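Local coordinates for protein ionotropic glutamate receptor bacterial homologue (Nostoc punctiforme, PDB 2PYY) that binds L-glutamate between the two lobes of its ligand-binding core, probably to gate an ion channel as its receptor relatives do, at residues B[81-86]-B[199-204]; B[91-96]-B[153-158]. All coordinates share one frame; numbering follows the deposited sequence.

Interaction 1 (B[81-86]-B[199-204]); sequences FSLPIF and PINQAL
The flat group at the centre of this contact is the side-chain amide of N201, and L83 lies over one of its faces: L83 CG sits 3.7 Å from N201 CG, above the plane, while L83 CD1 reaches along the same face as far as N201 CB. The two side chains cross at about a right angle. The edges meet other partners. Near the plane at the oxygen end comes S82 CB, 3.2 Å from N201 OD1; at the nitrogen end a water accepts from N201 ND2 and donates to F81 O. The hydrogen bond from L83 N to N201 OD1 (3.0 Å) is fairly straight, 157° at the hydrogen, but the donor stands 42° out of the carbonyl plane, on the face that L83 CG occupies. One amide thus reads two successive peptide units of the loop, directly through its oxygen and by way of water through its nitrogen.

The example illustrates how a helix side chain can bind backbone groups of a loop. Helix 197-209 packs here on the link between strands 80-81 and 86-94, in the lobe of the two-lobed binding-protein fold where that link, backbone-bonded at S82, I85 and F86 to strand 175-190, ends in a classic beta bulge, I85 and F86 both facing Y186. A chi1 of 70° folds S82 OG back over its main chain, where it donates to L83 O at 2.7 Å; the same OG also bonds to I188 N.

One helical turn on from I200, L204 extends a single methyl to the loop. L204 CD2 lies 3.5 Å from P84 O and 4.0 Å from I85 CG2, the I85 and L204 side chains crossing roughly perpendicularly. In the second subunit, I71 packs on L83, E76 on N201, and P84 on its counterpart P84.

Interaction 2 (B[91-96]-B[153-158]); sequences QIMVRN and DAVVFD. With GLU (glutamic acid), chain E.
M93 leaves its strand with CG anti to the backbone N (chi1 177°), stays extended through chi2 and turns at chi3 (81°), which returns the methyl CE to 4.1 Å from V155 CB, the side chains lying alongside each other. In V94 it is the branch CG1, anti to the carbonyl carbon, that meets A154 CB, a tight carbon pair at 3.5 Å. These two pairs lie on different faces of the sheet: M93 and V155 pack toward helices 140-148 and 159-166, whereas V94, I92, A154 and V156 share the other.

The backbones are joined by paired bonds in both directions. M93 N and V155 O, like V155 N and M93 O, are 2.8 Å apart, and a second, somewhat longer pair joins Q91 and F157. Past the strand end, a water bridges R95 N and D153 O.

At the other end the ring of F157 turns its edge to the ligand's side-chain carboxylate, F157 CZ lying 3.9 Å from GLU CD, and D158 OD2 accepts from GLU N at 2.6 Å while also bonded to Y186 OH. F157 and D158, ending strand 154-158 before helix 159-166, form part of the glutamate pocket in one lobe of the periplasmic-binding-protein fold.

Along the chain, interaction 2 is nested inside the loop closed by interaction 1, and their centres lie 30 Å apart on opposite sides of the chain's centre, with nearest atoms about 8 Å apart. Strand 86-94 joins them: its first residue closes segment 81-86, and its far end pairs with strand 154-158. Strand 175-190 is their second common neighbour in the mixed sheet, and Y186 on it makes backbone bonds to I85 and F86 while its hydroxyl bonds to D158. Long strands thus run from one lobe to the other past the glutamate pocket, consistent with a hinge between a lobe that contacts the second subunit and one that supplies F157 and D158, both lobes contributing to the pocket.

Interaction 1 (B[81-86]-B[199-204])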
# COMPACT_ATOMS: atom_id res chain seq x y z
N PHE B 81 12.25 -2.26 -2.69
CA PHE B 81 11.86 -3.39 -1.88
C PHE B 81 12.49 -4.68 -2.40
O PHE B 81 12.73 -4.81 -3.60
CB PHE B 81 10.34 -3.58 -1.88
CG PHE B 81 9.61 -2.70 -0.90
CD1 PHE B 81 8.99 -1.54 -1.32
CD2 PHE B 81 9.56 -3.04 0.45
CE1 PHE B 81 8.31 -0.71 -0.41
CE2 PHE B 81 8.89 -2.23 1.36
CZ PHE B 81 8.27 -1.06 0.93
N SER B 82 12.76 -5.61 -1.50
CA SER B 82 13.29 -6.90 -1.89
C SER B 82 12.04 -7.65 -2.31
O SER B 82 10.94 -7.09 -2.32
CB SER B 82 13.86 -7.63 -0.69
OG SER B 82 12.79 -8.02 0.16
N LEU B 83 12.21 -8.92 -2.63
CA LEU B 83 11.09 -9.78 -2.97
C LEU B 83 10.30 -9.89 -1.68
O LEU B 83 10.85 -9.74 -0.60
CB LEU B 83 11.60 -11.16 -3.36
CG LEU B 83 12.29 -11.19 -4.72
CD1 LEU B 83 13.06 -12.51 -4.93
CD2 LEU B 83 11.23 -11.00 -5.78
N PRO B 84 8.99 -10.15 -1.77
CA PRO B 84 8.17 -10.28 -0.56
C PRO B 84 8.71 -11.34 0.40
O PRO B 84 9.20 -12.38 -0.03
CB PRO B 84 6.79 -10.64 -1.11
CG PRO B 84 7.09 -11.25 -2.47
CD PRO B 84 8.19 -10.37 -2.99
N ILE B 85 8.65 -11.06 1.70
CA ILE B 85 9.14 -12.03 2.69
C ILE B 85 7.98 -12.69 3.40
O ILE B 85 8.18 -13.62 4.19
CB ILE B 85 9.99 -11.38 3.80
CG1 ILE B 85 9.15 -10.30 4.51
CG2 ILE B 85 11.27 -10.84 3.21
CD1 ILE B 85 9.83 -9.65 5.67
N PHE B 86 6.77 -12.20 3.14
CA PHE B 86 5.58 -12.71 3.80
C PHE B 86 4.30 -12.24 3.11
O PHE B 86 4.27 -11.15 2.53
CB PHE B 86 5.57 -12.22 5.25
CG PHE B 86 4.68 -13.02 6.17
CD1 PHE B 86 5.20 -14.10 6.88
CD2 PHE B 86 3.35 -12.68 6.34
CE1 PHE B 86 4.39 -14.83 7.76
CE2 PHE B 86 2.53 -13.40 7.22
CZ PHE B 86 3.06 -14.48 7.93
N PRO B 199 21.52 -9.22 -3.70
CA PRO B 199 22.05 -10.30 -2.86
C PRO B 199 21.04 -10.75 -1.80
O PRO B 199 21.05 -11.91 -1.38
CB PRO B 199 23.31 -9.68 -2.25
CG PRO B 199 23.01 -8.24 -2.22
CD PRO B 199 22.34 -8.01 -3.57
N ILE B 200 20.17 -9.84 -1.38
CA ILE B 200 19.16 -10.20 -0.39
C ILE B 200 18.15 -11.10 -1.08
O ILE B 200 17.75 -12.13 -0.53
CB ILE B 200 18.44 -8.93 0.18
CG1 ILE B 200 19.36 -8.23 1.17
CG2 ILE B 200 17.14 -9.33 0.88
CD1 ILE B 200 18.75 -6.99 1.82
N ASN B 201 17.75 -10.74 -2.29
CA ASN B 201 16.78 -11.55 -3.02
C ASN B 201 17.37 -12.93 -3.25
O ASN B 201 16.70 -13.94 -3.05
CB ASN B 201 16.45 -10.89 -4.36
CG ASN B 201 15.59 -9.67 -4.20
OD1 ASN B 201 15.09 -9.39 -3.11
ND2 ASN B 201 15.40 -8.93 -5.28
N GLN B 202 18.62 -12.96 -3.69
CA GLN B 202 19.33 -14.21 -3.95
C GLN B 202 19.34 -15.06 -2.67
O GLN B 202 19.05 -16.26 -2.70
CB GLN B 202 20.76 -13.88 -4.40
CG GLN B 202 21.67 -15.07 -4.66
CD GLN B 202 21.37 -15.77 -5.97
OE1 GLN B 202 20.86 -15.17 -6.91
NE2 GLN B 202 21.72 -17.05 -6.04
N ALA B 203 19.68 -14.43 -1.54
CA ALA B 203 19.71 -15.13 -0.26
C ALA B 203 18.33 -15.70 0.11
O ALA B 203 18.21 -16.88 0.43
CB ALA B 203 20.21 -14.20 0.86
N LEU B 204 17.31 -14.85 0.06
CA LEU B 204 15.94 -15.26 0.39
C LEU B 204 15.49 -16.43 -0.48
O LEU B 204 14.87 -17.38 0.01
CB LEU B 204 14.97 -14.09 0.19
CG LEU B 204 13.51 -14.33 0.58
CD1 LEU B 204 13.43 -14.60 2.08
CD2 LEU B 204 12.66 -13.11 0.22
O HOH W 1 13.68 -6.65 -5.49

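Interaction 2 (B[91-96]-B[153-158])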
# COMPACT_ATOMS: atom_id res chain seq x y z
N GLN B 91 -7.26 -6.82 8.39
CA GLN B 91 -8.43 -7.55 8.84
C GLN B 91 -9.10 -6.78 9.97
O GLN B 91 -8.47 -5.94 10.61
CB GLN B 91 -8.03 -8.95 9.30
CG GLN B 91 -9.20 -9.91 9.45
CD GLN B 91 -8.80 -11.35 9.19
OE1 GLN B 91 -7.79 -11.82 9.72
NE2 GLN B 91 -9.57 -12.05 8.36
N ILE B 92 -10.37 -7.09 10.22
CA ILE B 92 -11.13 -6.42 11.26
C ILE B 92 -11.15 -7.21 12.57
O ILE B 92 -11.18 -8.44 12.56
CB ILE B 92 -12.60 -6.18 10.80
CG1 ILE B 92 -12.62 -5.47 9.44
CG2 ILE B 92 -13.33 -5.35 11.82
CD1 ILE B 92 -14.01 -5.30 8.84
N MET B 93 -11.13 -6.49 13.68
CA MET B 93 -11.18 -7.07 15.02
C MET B 93 -12.09 -6.21 15.90
O MET B 93 -11.92 -4.99 15.97
CB MET B 93 -9.78 -7.14 15.64
CG MET B 93 -9.78 -7.67 17.07
SD MET B 93 -8.12 -7.90 17.79
CE MET B 93 -7.73 -6.17 18.30
N VAL B 94 -13.05 -6.85 16.57
CA VAL B 94 -13.98 -6.13 17.45
C VAL B 94 -14.05 -6.82 18.81
O VAL B 94 -13.51 -7.91 18.97
CB VAL B 94 -15.40 -6.07 16.85
CG1 VAL B 94 -15.39 -5.31 15.52
CG2 VAL B 94 -15.94 -7.47 16.65
N ARG B 95 -14.69 -6.17 19.77
CA ARG B 95 -14.84 -6.74 21.11
C ARG B 95 -15.83 -7.90 21.06
O ARG B 95 -16.81 -7.85 20.31
CB ARG B 95 -15.35 -5.69 22.09
CG ARG B 95 -14.26 -4.83 22.69
CD ARG B 95 -14.83 -3.77 23.63
NE ARG B 95 -15.33 -2.61 22.89
CZ ARG B 95 -16.55 -2.52 22.36
NH1 ARG B 95 -17.40 -3.53 22.48
NH2 ARG B 95 -16.90 -1.43 21.69
N ASN B 96 -15.58 -8.94 21.85
CA ASN B 96 -16.47 -10.09 21.88
C ASN B 96 -17.56 -9.90 22.93
O ASN B 96 -18.69 -9.53 22.62
CB ASN B 96 -15.68 -11.37 22.18
CG ASN B 96 -14.86 -11.28 23.44
OD1 ASN B 96 -14.23 -12.25 23.86
ND2 ASN B 96 -14.86 -10.10 24.06
N ASP B 153 -14.78 1.41 18.16
CA ASP B 153 -15.77 0.35 17.95
C ASP B 153 -15.10 -0.92 17.45
O ASP B 153 -15.52 -2.04 17.76
CB ASP B 153 -16.80 0.82 16.92
CG ASP B 153 -17.47 2.12 17.31
OD1 ASP B 153 -17.70 2.97 16.42
OD2 ASP B 153 -17.77 2.28 18.52
N ALA B 154 -14.04 -0.73 16.66
CA ALA B 154 -13.29 -1.84 16.10
C ALA B 154 -11.84 -1.44 15.85
O ALA B 154 -11.45 -0.29 16.03
CB ALA B 154 -13.92 -2.27 14.78
N VAL B 155 -11.05 -2.43 15.44
CA VAL B 155 -9.64 -2.22 15.12
C VAL B 155 -9.36 -2.90 13.78
O VAL B 155 -9.83 -4.00 13.52
CB VAL B 155 -8.72 -2.86 16.18
CG1 VAL B 155 -7.27 -2.80 15.73
CG2 VAL B 155 -8.88 -2.18 17.52
N VAL B 156 -8.61 -2.22 12.92
CA VAL B 156 -8.23 -2.77 11.63
C VAL B 156 -6.71 -2.73 11.59
O VAL B 156 -6.10 -1.67 11.72
CB VAL B 156 -8.78 -1.95 10.45
CG1 VAL B 156 -8.18 -2.44 9.15
CG2 VAL B 156 -10.30 -2.08 10.40
N PHE B 157 -6.09 -3.89 11.41
CA PHE B 157 -4.65 -3.97 11.39
C PHE B 157 -4.21 -5.24 10.67
O PHE B 157 -5.04 -6.00 10.16
CB PHE B 157 -4.15 -3.93 12.84
CG PHE B 157 -2.74 -3.45 13.00
CD1 PHE B 157 -2.29 -2.35 12.30
CD2 PHE B 157 -1.87 -4.10 13.87
CE1 PHE B 157 -0.97 -1.88 12.48
CE2 PHE B 157 -0.56 -3.64 14.06
CZ PHE B 157 -0.11 -2.53 13.36
N ASP B 158 -2.90 -5.46 10.61
CA ASP B 158 -2.36 -6.64 9.93
C ASP B 158 -2.88 -7.94 10.58
O ASP B 158 -2.73 -8.16 11.78
CB ASP B 158 -0.84 -6.56 9.96
CG ASP B 158 -0.32 -5.30 9.30
OD1 ASP B 158 -0.71 -4.20 9.73
OD2 ASP B 158 0.46 -5.39 8.35
N GLU E . 2.21 -3.56 7.74
CA GLU E . 1.95 -2.21 8.30
C GLU E . 2.60 -1.15 7.41
O GLU E . 3.59 -1.49 6.73
CB GLU E . 2.53 -2.10 9.71
CG GLU E . 2.21 -0.79 10.42
CD GLU E . 2.92 -0.65 11.76
OE1 GLU E . 2.57 0.28 12.52
OE2 GLU E . 3.83 -1.46 12.04
OXT GLU E . 2.12 0.01 7.42
O HOH W 2 -16.48 -3.95 19.35